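Side-chain contacts in Mll5499 protein (Mesorhizobium loti, PDB 3BDE), which is of unknown function but belongs to the stress-responsive A/B barrel (Dabb) family and forms a homodimer with a ferredoxin-like fold: residues K47-I52 against T56-L61; I21-V26 against A82-Y87; K39-D44 against V94-D99. One frame throughout, in Å; residues are numbered along the deposited sequence. Where two conformers were deposited one is given.

Interaction 1: K47-I52 against T56-L61; sequences KILSAI and THFEQL. With EDO (1,2-ethanediol), chain F.
At chi1 -177°, F58 extends its ring away from its own backbone N and toward the helix end, while L49 turns CG to lie beside its own N (chi1 -56°) and leaves CB and CD1 facing the ring. The two side chains cross obliquely. L49 CB comes within 3.8 Å of F58 CE2, and L49 CD1 approaches the same carbon at 3.9 Å, so that one corner of the ring takes both leucine carbons. The neighbouring S50 covers the root of the aromatic side chain: its CB lies 4.0 Å from F58 CB. The hydroxyl of S50 plays another part, because OG bonds back to the carbonyl O of K46 in the preceding turn. The serine thus offers carbon to the phenylalanine and spends its oxygen on its own helix.

The contact closes the short connection between helix 36-50 and strand 58-63, and lays the end of the helix over the antiparallel sheet. Strand 58-63 is outermost among the four strands of this chain, but the sheet continues into the second subunit, with which L61 pairs. The F58 ring also meets that of F74 on the adjacent strand 72-78, and L49 continues to H93 and F96 of helix 91-104. Just before F58, H57 N donates a nearly straight hydrogen bond (165°) to O1 of an ethanediol, 3.0 Å away, whose C1 lies over one face of the imidazole towards its rim; this molecule probably comes from the crystallisation liquor.

No hydrogen bond spans the two segments. Their hold on each other is therefore dispersive and hydrophobic, while S50 OG is satisfied by K46 O and H57 N by the ethanediol.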
loop_
_atom_site.group_PDB
_atom_site.type_symbol
_atom_site.label_atom_id
_atom_site.label_comp_id
_atom_site.label_asym_id
_atom_site.label_seq_id
_atom_site.Cartn_x
_atom_site.Cartn_y
_atom_site.Cartn_z
ATOM N N LYS A 47 13.076 5.869 13.927
ATOM C CA LYS A 47 13.211 6.415 15.287
ATOM C C LYS A 47 12.323 7.636 15.518
ATOM O O LYS A 47 11.620 7.711 16.534
ATOM C CB LYS A 47 14.677 6.777 15.590
ATOM C CG LYS A 47 14.960 7.229 17.035
ATOM C CD LYS A 47 16.435 7.497 17.218
ATOM N N ILE A 48 12.340 8.567 14.562
ATOM C CA ILE A 48 11.596 9.825 14.653
ATOM C C ILE A 48 10.078 9.649 14.543
ATOM O O ILE A 48 9.320 10.122 15.406
ATOM C CB ILE A 48 12.104 10.857 13.560
ATOM C CG1 ILE A 48 13.549 11.288 13.874
ATOM C CG2 ILE A 48 11.238 12.144 13.475
ATOM C CD1 ILE A 48 14.176 12.116 12.769
ATOM N N LEU A 49 9.660 8.986 13.473
ATOM C CA LEU A 49 8.236 8.878 13.132
ATOM C C LEU A 49 7.469 7.944 14.024
ATOM O O LEU A 49 6.325 8.251 14.361
ATOM C CB LEU A 49 8.052 8.501 11.671
ATOM C CG LEU A 49 8.701 9.399 10.598
ATOM C CD1 LEU A 49 8.487 8.868 9.196
ATOM C CD2 LEU A 49 8.216 10.828 10.714
ATOM N N SER A 50 8.084 6.821 14.419
ATOM C CA SER A 50 7.384 5.831 15.280
ATOM C C SER A 50 7.146 6.339 16.728
ATOM O O SER A 50 6.293 5.800 17.435
ATOM C CB SER A 50 8.100 4.477 15.267
ATOM O OG SER A 50 9.275 4.535 16.013
ATOM N N ALA A 51 7.900 7.364 17.135
ATOM C CA ALA A 51 7.796 7.992 18.461
ATOM C C ALA A 51 6.675 9.032 18.571
ATOM O O ALA A 51 6.327 9.457 19.685
ATOM C CB ALA A 51 9.147 8.651 18.817
ATOM N N ILE A 52 6.099 9.446 17.444
ATOM C CA ILE A 52 5.049 10.469 17.457
ATOM C C ILE A 52 3.739 9.892 17.966
ATOM O O ILE A 52 3.339 8.831 17.498
ATOM C CB ILE A 52 4.872 11.101 16.072
ATOM C CG1 ILE A 52 6.187 11.805 15.662
ATOM C CG2 ILE A 52 3.705 12.131 16.088
ATOM C CD1 ILE A 52 6.173 12.352 14.283
ATOM N N THR A 56 0.650 4.238 14.940
ATOM C CA THR A 56 0.586 2.820 15.322
ATOM C C THR A 56 1.040 1.945 14.153
ATOM O O THR A 56 0.859 2.300 12.985
ATOM C CB THR A 56 -0.822 2.388 15.778
ATOM O OG1 THR A 56 -1.715 2.355 14.667
ATOM C CG2 THR A 56 -1.376 3.339 16.817
ATOM N N HIS A 57 1.647 0.812 14.483
ATOM C CA HIS A 57 2.062 -0.198 13.515
ATOM C C HIS A 57 2.904 0.402 12.389
ATOM O O HIS A 57 2.680 0.112 11.207
ATOM C CB HIS A 57 0.848 -0.919 12.936
ATOM C CG HIS A 57 -0.056 -1.510 13.961
ATOM N ND1 HIS A 57 0.357 -2.487 14.840
ATOM C CD2 HIS A 57 -1.356 -1.272 14.242
ATOM C CE1 HIS A 57 -0.653 -2.823 15.624
ATOM N NE2 HIS A 57 -1.705 -2.103 15.278
ATOM N N PHE A 58 3.858 1.253 12.768
ATOM C CA PHE A 58 4.798 1.821 11.810
ATOM C C PHE A 58 5.680 0.682 11.258
ATOM O O PHE A 58 6.335 -0.030 12.040
ATOM C CB PHE A 58 5.670 2.893 12.451
ATOM C CG PHE A 58 6.612 3.554 11.481
ATOM C CD1 PHE A 58 7.889 3.034 11.277
ATOM C CD2 PHE A 58 6.210 4.681 10.751
ATOM C CE1 PHE A 58 8.756 3.628 10.362
ATOM C CE2 PHE A 58 7.077 5.273 9.833
ATOM C CZ PHE A 58 8.357 4.739 9.653
ATOM N N GLU A 59 5.673 0.524 9.930
ATOM C CA GLU A 59 6.462 -0.514 9.262
ATOM C C GLU A 59 7.275 0.055 8.114
ATOM O O GLU A 59 6.787 0.889 7.359
ATOM C CB GLU A 59 5.568 -1.653 8.763
ATOM C CG GLU A 59 4.880 -2.420 9.880
ATOM C CD GLU A 59 4.095 -3.642 9.419
ATOM O OE1 GLU A 59 4.233 -4.068 8.253
ATOM O OE2 GLU A 59 3.337 -4.185 10.247
ATOM N N GLN A 60 8.527 -0.407 8.011
ATOM C CA GLN A 60 9.395 -0.052 6.899
ATOM C C GLN A 60 9.401 -1.272 6.016
ATOM O O GLN A 60 9.616 -2.402 6.494
ATOM C CB GLN A 60 10.787 0.307 7.360
ATOM C CG GLN A 60 10.749 1.566 8.195
ATOM C CD GLN A 60 12.110 2.029 8.564
ATOM O OE1 GLN A 60 12.920 1.235 9.027
ATOM N NE2 GLN A 60 12.377 3.347 8.397
ATOM N N LEU A 61 9.268 -1.020 4.717
ATOM C CA LEU A 61 9.108 -2.056 3.726
ATOM C C LEU A 61 10.018 -1.866 2.535
ATOM O O LEU A 61 10.401 -0.730 2.223
ATOM C CB LEU A 61 7.657 -2.016 3.248
ATOM C CG LEU A 61 6.557 -2.124 4.327
ATOM C CD1 LEU A 61 5.223 -1.672 3.803
ATOM C CD2 LEU A 61 6.513 -3.535 4.939
HETATM C C1 EDO F . 1.196 -0.261 17.822
HETATM O O1 EDO F . 2.078 0.800 17.475
HETATM C C2 EDO F . 2.067 -1.359 18.391
HETATM O O2 EDO F . 2.749 -2.194 17.428
#

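Interaction 2: I21-V26 against A82-Y87; sequences IRHTVV and AAYTRY. With EDO (1,2-ethanediol), chain E; EDO (1,2-ethanediol), chain D; EDO (1,2-ethanediol), chain J.
This is a buried helix-on-sheet contact with a polar centre, in which helix 81-88 lies over strand 21-29, an inner strand of the antiparallel sheet. The axes of strand 21-26 and helix 82-87 pass 10.0 Å apart at 31°, and Y84 bridges much of that gap. The I21 branches CG2 and CD1 both reach Y84 CD2, each at 4.1 Å. Further along, Y84 CE1 lies over one face of the H23 imidazole, off towards the rim; the two planes meet at 40°, and Y84 OH comes to 2.9 Å from H23 ND1. D112 of strand 105-115 serves both groups, with OD1 bonded to H23 ND1 and OD2 to Y84 OH.

At the edge of the imidazole, H23 NE2 shares an ethanediol hydroxyl, O2, with Y87 OH, at 3.0 Å and 2.5 Å respectively; H93 probably bonds this ethanediol too. Replacing Y84 by a phenylalanine would probably leave D112 OD2 without its tyrosine partner and the imidazole less firmly positioned.

One carboxylate thus orients the tyrosine and histidine together, leaving NE2 directed at the ethanediol, probably from the crystallisation liquor, which may mark a binding pocket.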
loop_
_atom_site.group_PDB
_atom_site.type_symbol
_atom_site.label_atom_id
_atom_site.label_comp_id
_atom_site.label_asym_id
_atom_site.label_seq_id
_atom_site.Cartn_x
_atom_site.Cartn_y
_atom_site.Cartn_z
ATOM N N ILE A 21 -7.350 4.851 9.555
ATOM C CA ILE A 21 -6.708 5.269 8.319
ATOM C C ILE A 21 -5.330 4.610 8.249
ATOM O O ILE A 21 -4.536 4.734 9.183
ATOM C CB ILE A 21 -6.553 6.808 8.180
ATOM C CG1 ILE A 21 -7.919 7.504 8.330
ATOM C CG2 ILE A 21 -5.828 7.187 6.821
ATOM C CD1 ILE A 21 -7.866 9.013 8.266
ATOM N N ARG A 22 -5.067 3.920 7.142
ATOM C CA ARG A 22 -3.758 3.337 6.888
ATOM C C ARG A 22 -3.048 4.291 5.935
ATOM O O ARG A 22 -3.434 4.414 4.781
ATOM C CB ARG A 22 -3.874 1.955 6.297
ATOM C CG ARG A 22 -2.554 1.269 6.100
ATOM C CD ARG A 22 -2.772 -0.099 5.549
ATOM N NE ARG A 22 -3.478 -0.916 6.522
ATOM C CZ ARG A 22 -4.300 -1.931 6.268
ATOM N NH1 ARG A 22 -4.588 -2.311 5.018
ATOM N NH2 ARG A 22 -4.845 -2.566 7.301
ATOM N N HIS A 23 -2.033 4.972 6.448
ATOM C CA HIS A 23 -1.239 5.933 5.692
ATOM C C HIS A 23 -0.007 5.233 5.168
ATOM O O HIS A 23 0.752 4.604 5.959
ATOM C CB HIS A 23 -0.842 7.114 6.579
ATOM C CG HIS A 23 0.175 8.029 5.969
ATOM N ND1 HIS A 23 0.029 8.595 4.726
ATOM C CD2 HIS A 23 1.341 8.501 6.459
ATOM C CE1 HIS A 23 1.073 9.359 4.468
ATOM N NE2 HIS A 23 1.892 9.306 5.500
ATOM N N THR A 24 0.176 5.282 3.854
ATOM C CA THR A 24 1.378 4.701 3.261
ATOM C C THR A 24 2.040 5.626 2.281
ATOM O O THR A 24 1.374 6.465 1.640
ATOM C CB THR A 24 1.115 3.351 2.536
ATOM O OG1 THR A 24 0.591 3.579 1.217
ATOM C CG2 THR A 24 0.166 2.435 3.337
ATOM N N VAL A 25 3.361 5.468 2.155
ATOM C CA VAL A 25 4.136 6.207 1.152
ATOM C C VAL A 25 5.135 5.234 0.525
ATOM O O VAL A 25 5.805 4.525 1.257
ATOM C CB VAL A 25 4.818 7.475 1.765
ATOM C CG1 VAL A 25 5.797 7.115 2.925
ATOM C CG2 VAL A 25 5.515 8.286 0.688
ATOM N N VAL A 26 5.187 5.185 -0.808
ATOM C CA VAL A 26 6.136 4.350 -1.553
ATOM C C VAL A 26 7.148 5.347 -2.128
ATOM O O VAL A 26 6.749 6.401 -2.624
ATOM C CB VAL A 26 5.420 3.456 -2.634
ATOM C CG1 VAL A 26 4.940 4.260 -3.827
ATOM C CG2 VAL A 26 6.322 2.330 -3.112
ATOM N N ALA A 82 -8.339 12.864 12.748
ATOM C CA ALA A 82 -7.765 13.800 13.746
ATOM C C ALA A 82 -6.337 13.383 14.110
ATOM O O ALA A 82 -5.450 14.200 14.067
ATOM C CB ALA A 82 -8.609 13.891 14.997
ATOM N N ALA A 83 -6.124 12.095 14.422
ATOM C CA ALA A 83 -4.789 11.579 14.749
ATOM C C ALA A 83 -3.820 11.736 13.587
ATOM O O ALA A 83 -2.639 12.023 13.793
ATOM C CB ALA A 83 -4.841 10.119 15.200
ATOM N N TYR A 84 -4.319 11.538 12.365
ATOM C CA TYR A 84 -3.500 11.653 11.148
ATOM C C TYR A 84 -3.029 13.108 10.988
ATOM O O TYR A 84 -1.848 13.380 10.811
ATOM C CB TYR A 84 -4.294 11.091 9.953
ATOM C CG TYR A 84 -3.631 11.068 8.589
ATOM C CD1 TYR A 84 -2.223 11.066 8.442
ATOM C CD2 TYR A 84 -4.409 10.957 7.434
ATOM C CE1 TYR A 84 -1.614 11.030 7.193
ATOM C CE2 TYR A 84 -3.788 10.924 6.133
ATOM C CZ TYR A 84 -2.387 10.942 6.046
ATOM O OH TYR A 84 -1.731 10.912 4.847
ATOM N N THR A 85 -3.959 14.045 11.085
ATOM C CA THR A 85 -3.641 15.467 10.989
ATOM C C THR A 85 -2.652 15.918 12.089
ATOM O O THR A 85 -1.757 16.696 11.813
ATOM C CB THR A 85 -4.946 16.289 10.980
ATOM O OG1 THR A 85 -5.665 15.966 9.778
ATOM C CG2 THR A 85 -4.673 17.786 11.031
ATOM N N ARG A 86 -2.851 15.427 13.312
ATOM C CA ARG A 86 -1.973 15.734 14.457
ATOM C C ARG A 86 -0.551 15.180 14.267
ATOM O O ARG A 86 0.398 15.820 14.667
ATOM C CB ARG A 86 -2.616 15.261 15.768
ATOM C CG ARG A 86 -3.794 16.154 16.140
ATOM C CD ARG A 86 -4.588 15.583 17.282
ATOM N NE ARG A 86 -5.682 16.502 17.701
ATOM C CZ ARG A 86 -6.837 16.146 18.263
ATOM N NH1 ARG A 86 -7.183 14.876 18.454
ATOM N NH2 ARG A 86 -7.712 17.097 18.593
ATOM N N TYR A 87 -0.422 14.010 13.637
ATOM C CA TYR A 87 0.885 13.478 13.243
ATOM C C TYR A 87 1.530 14.408 12.195
ATOM O O TYR A 87 2.696 14.805 12.321
ATOM C CB TYR A 87 0.735 12.074 12.658
ATOM C CG TYR A 87 1.862 11.597 11.776
ATOM C CD1 TYR A 87 3.049 11.065 12.326
ATOM C CD2 TYR A 87 1.742 11.636 10.395
ATOM C CE1 TYR A 87 4.072 10.586 11.483
ATOM C CE2 TYR A 87 2.763 11.167 9.548
ATOM C CZ TYR A 87 3.913 10.640 10.107
ATOM O OH TYR A 87 4.903 10.183 9.275
HETATM C C1 EDO E . -3.011 15.698 7.160
HETATM O O1 EDO E . -4.203 16.377 7.561
HETATM C C2 EDO E . -3.353 14.266 6.796
HETATM O O2 EDO E . -4.403 14.260 5.803
HETATM C C1 EDO D . 6.696 10.708 6.157
HETATM O O1 EDO D . 6.345 12.065 5.870
HETATM C C2 EDO D . 5.503 9.800 5.933
HETATM O O2 EDO D . 4.460 10.249 6.799
HETATM C C1 EDO J . 0.475 0.768 0.109
HETATM O O1 EDO J . 1.398 1.650 -0.540
HETATM C C2 EDO J . 0.092 -0.383 -0.797
HETATM O O2 EDO J . -0.947 -0.026 -1.707
#

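Interaction 3: K39-D44 against V94-D99; sequences KRFLVD and VAFVRD. With EDO (1,2-ethanediol), chain H; EDO (1,2-ethanediol), chain G.
F41 and F96 meet through CZ, F41 CZ lying 3.7 Å from F96 CZ, and F41 CE2 lies 3.9 Å from the same F96 CZ. Both side chains extend with CG anti to the backbone N (chi1 178° in each), long enough to bring the rings together between two helices whose backbones stay well separated. They cross at about a right angle, with ring planes inclined at 45° and centroids 5.6 Å apart. This small buried patch is the close-packed part of the contact. W101 touches both rings, F74 and L29 of the sheet meet F41, and A45, I48 and L49 flank F96.

In the ferredoxin-like fold, helices pack together on one side of an antiparallel sheet; here the phenylalanine pair fills the groove between helix 36-50 and helix 91-104, with F41 also reaching the strands beneath.

Away from the rings the helices present charged residues that do not meet across the two segments. D44 directs its carboxylate to R100, the residue after D99 in helix 91-104, in a salt bridge between the helices just past the end of 94-99. R98 instead holds its own neighbour side-on, NE donating to D99 OD1 at 2.9 Å while NH2 donates to D99 OD2 at 3.1 Å. NE meets its oxygen from above the carboxylate plane. Ethanediols, probably from the crystallisation liquor, sit at separate exposed points: O2 of one donates to the carbonyl O of D99 at 2.7 Å, and O1 of another accepts a weak bond from R40 NH2 at 3.4 Å.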
loop_
_atom_site.group_PDB
_atom_site.type_symbol
_atom_site.label_atom_id
_atom_site.label_comp_id
_atom_site.label_asym_id
_atom_site.label_seq_id
_atom_site.Cartn_x
_atom_site.Cartn_y
_atom_site.Cartn_z
ATOM N N LYS A 39 20.777 3.672 4.523
ATOM C CA LYS A 39 20.606 3.061 5.861
ATOM C C LYS A 39 20.203 4.112 6.904
ATOM O O LYS A 39 19.256 3.934 7.653
ATOM C CB LYS A 39 21.921 2.400 6.320
ATOM C CG LYS A 39 21.862 1.623 7.663
ATOM C CD LYS A 39 23.219 1.539 8.385
ATOM C CE LYS A 39 23.708 2.911 8.943
ATOM N NZ LYS A 39 22.696 3.635 9.785
ATOM N N ARG A 40 20.950 5.207 6.939
ATOM C CA ARG A 40 20.734 6.299 7.887
ATOM C C ARG A 40 19.369 6.970 7.739
ATOM O O ARG A 40 18.721 7.277 8.756
ATOM C CB ARG A 40 21.891 7.284 7.726
ATOM C CG ARG A 40 22.064 8.359 8.738
ATOM C CD ARG A 40 23.575 8.607 8.899
ATOM N NE ARG A 40 24.182 8.842 7.587
ATOM C CZ ARG A 40 25.347 8.364 7.123
ATOM N NH1 ARG A 40 26.110 7.503 7.807
ATOM N NH2 ARG A 40 25.726 8.711 5.890
ATOM N N PHE A 41 18.909 7.168 6.495
ATOM C CA PHE A 41 17.570 7.741 6.263
ATOM C C PHE A 41 16.497 6.808 6.871
ATOM O O PHE A 41 15.621 7.257 7.607
ATOM C CB PHE A 41 17.294 7.953 4.760
ATOM C CG PHE A 41 15.926 8.484 4.469
ATOM C CD1 PHE A 41 14.837 7.601 4.290
ATOM C CD2 PHE A 41 15.696 9.852 4.395
ATOM C CE1 PHE A 41 13.557 8.084 4.050
ATOM C CE2 PHE A 41 14.416 10.354 4.153
ATOM C CZ PHE A 41 13.340 9.478 3.978
ATOM N N LEU A 42 16.604 5.514 6.574
ATOM C CA LEU A 42 15.643 4.514 7.051
ATOM C C LEU A 42 15.643 4.356 8.609
ATOM O O LEU A 42 14.579 4.383 9.271
ATOM C CB LEU A 42 15.928 3.169 6.361
ATOM C CG LEU A 42 15.750 3.151 4.839
ATOM C CD1 LEU A 42 16.255 1.840 4.264
ATOM C CD2 LEU A 42 14.277 3.417 4.445
ATOM N N VAL A 43 16.843 4.251 9.174
ATOM C CA VAL A 43 17.050 4.112 10.627
ATOM C C VAL A 43 16.515 5.347 11.354
ATOM O O VAL A 43 15.719 5.210 12.273
ATOM C CB VAL A 43 18.530 3.798 10.964
ATOM C CG1 VAL A 43 18.776 3.755 12.459
ATOM C CG2 VAL A 43 18.916 2.461 10.331
ATOM N N ASP A 44 16.866 6.539 10.867
ATOM C CA ASP A 44 16.407 7.796 11.493
ATOM C C ASP A 44 14.906 8.046 11.328
ATOM O O ASP A 44 14.258 8.502 12.272
ATOM C CB ASP A 44 17.205 8.991 10.990
ATOM C CG ASP A 44 18.712 8.884 11.316
ATOM O OD1 ASP A 44 19.126 8.063 12.155
ATOM O OD2 ASP A 44 19.499 9.612 10.688
ATOM N N VAL A 94 7.081 17.675 10.887
ATOM C CA VAL A 94 7.416 18.878 10.099
ATOM C C VAL A 94 8.939 19.018 9.836
ATOM O O VAL A 94 9.358 19.268 8.706
ATOM C CB VAL A 94 6.841 20.157 10.777
ATOM C CG1 VAL A 94 7.244 21.408 10.041
ATOM C CG2 VAL A 94 5.316 20.049 10.814
ATOM N N ALA A 95 9.741 18.813 10.877
ATOM C CA ALA A 95 11.203 18.890 10.802
ATOM C C ALA A 95 11.743 17.767 9.923
ATOM O O ALA A 95 12.582 18.005 9.045
ATOM C CB ALA A 95 11.819 18.833 12.208
ATOM N N PHE A 96 11.228 16.542 10.128
ATOM C CA PHE A 96 11.645 15.415 9.295
ATOM C C PHE A 96 11.398 15.647 7.801
ATOM O O PHE A 96 12.265 15.324 6.974
ATOM C CB PHE A 96 10.935 14.121 9.710
ATOM C CG PHE A 96 11.293 12.959 8.856
ATOM C CD1 PHE A 96 12.534 12.326 8.990
ATOM C CD2 PHE A 96 10.395 12.504 7.867
ATOM C CE1 PHE A 96 12.870 11.249 8.148
ATOM C CE2 PHE A 96 10.733 11.447 7.038
ATOM C CZ PHE A 96 11.962 10.815 7.180
ATOM N N VAL A 97 10.222 16.173 7.461
ATOM C CA VAL A 97 9.868 16.421 6.065
ATOM C C VAL A 97 10.775 17.506 5.448
ATOM O O VAL A 97 11.302 17.344 4.349
ATOM C CB VAL A 97 8.377 16.748 5.869
ATOM C CG1 VAL A 97 8.096 17.083 4.406
ATOM C CG2 VAL A 97 7.513 15.536 6.249
ATOM N N ARG A 98 10.977 18.586 6.188
ATOM C CA ARG A 98 11.824 19.669 5.725
ATOM C C ARG A 98 13.283 19.288 5.579
ATOM O O ARG A 98 13.891 19.600 4.566
ATOM C CB ARG A 98 11.744 20.835 6.697
ATOM C CG ARG A 98 12.534 22.100 6.303
ATOM C CD ARG A 98 12.376 23.110 7.422
ATOM N NE ARG A 98 13.052 22.608 8.627
ATOM C CZ ARG A 98 12.621 22.727 9.888
ATOM N NH1 ARG A 98 11.487 23.362 10.208
ATOM N NH2 ARG A 98 13.354 22.169 10.862
ATOM N N ASP A 99 13.825 18.636 6.598
ATOM C CA ASP A 99 15.254 18.363 6.717
ATOM C C ASP A 99 15.766 17.054 6.151
ATOM O O ASP A 99 16.963 16.964 5.829
ATOM C CB ASP A 99 15.664 18.467 8.184
ATOM C CG ASP A 99 15.413 19.855 8.777
ATOM O OD1 ASP A 99 15.317 20.837 8.031
ATOM O OD2 ASP A 99 15.360 19.966 10.008
HETATM C C1 EDO H . 19.289 20.581 7.040
HETATM O O1 EDO H . 17.862 20.644 6.961
HETATM C C2 EDO H . 19.713 19.239 7.566
HETATM O O2 EDO H . 19.127 18.181 6.792
HETATM C C1 EDO G . 28.532 7.825 3.869
HETATM O O1 EDO G . 28.892 7.544 5.229
HETATM C C2 EDO G . 29.657 7.574 2.863
HETATM O O2 EDO G . 30.513 6.495 3.269
#

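How the interactions relate
Within one Dabb domain, interactions 1 and 2 join helices to the sheet and interaction 3 joins two helices. Interactions 1 and 3 share helix 36-50, with centres 12 Å apart, and meet through L49 and I48 against F96 and through a probable hydrogen bond from Q60 NE2 to L42 O. Interactions 1 and 2, 11 Å apart, reach the same sheet and touch where L49 and I52 pack on Y87. Interactions 2 and 3 lie about 17 Å apart between centres and do not touch. Along the chain interaction 1 is nested inside both others, whose segments alternate and so interlock. All three have residues reaching the second subunit, interaction 3 only through L42.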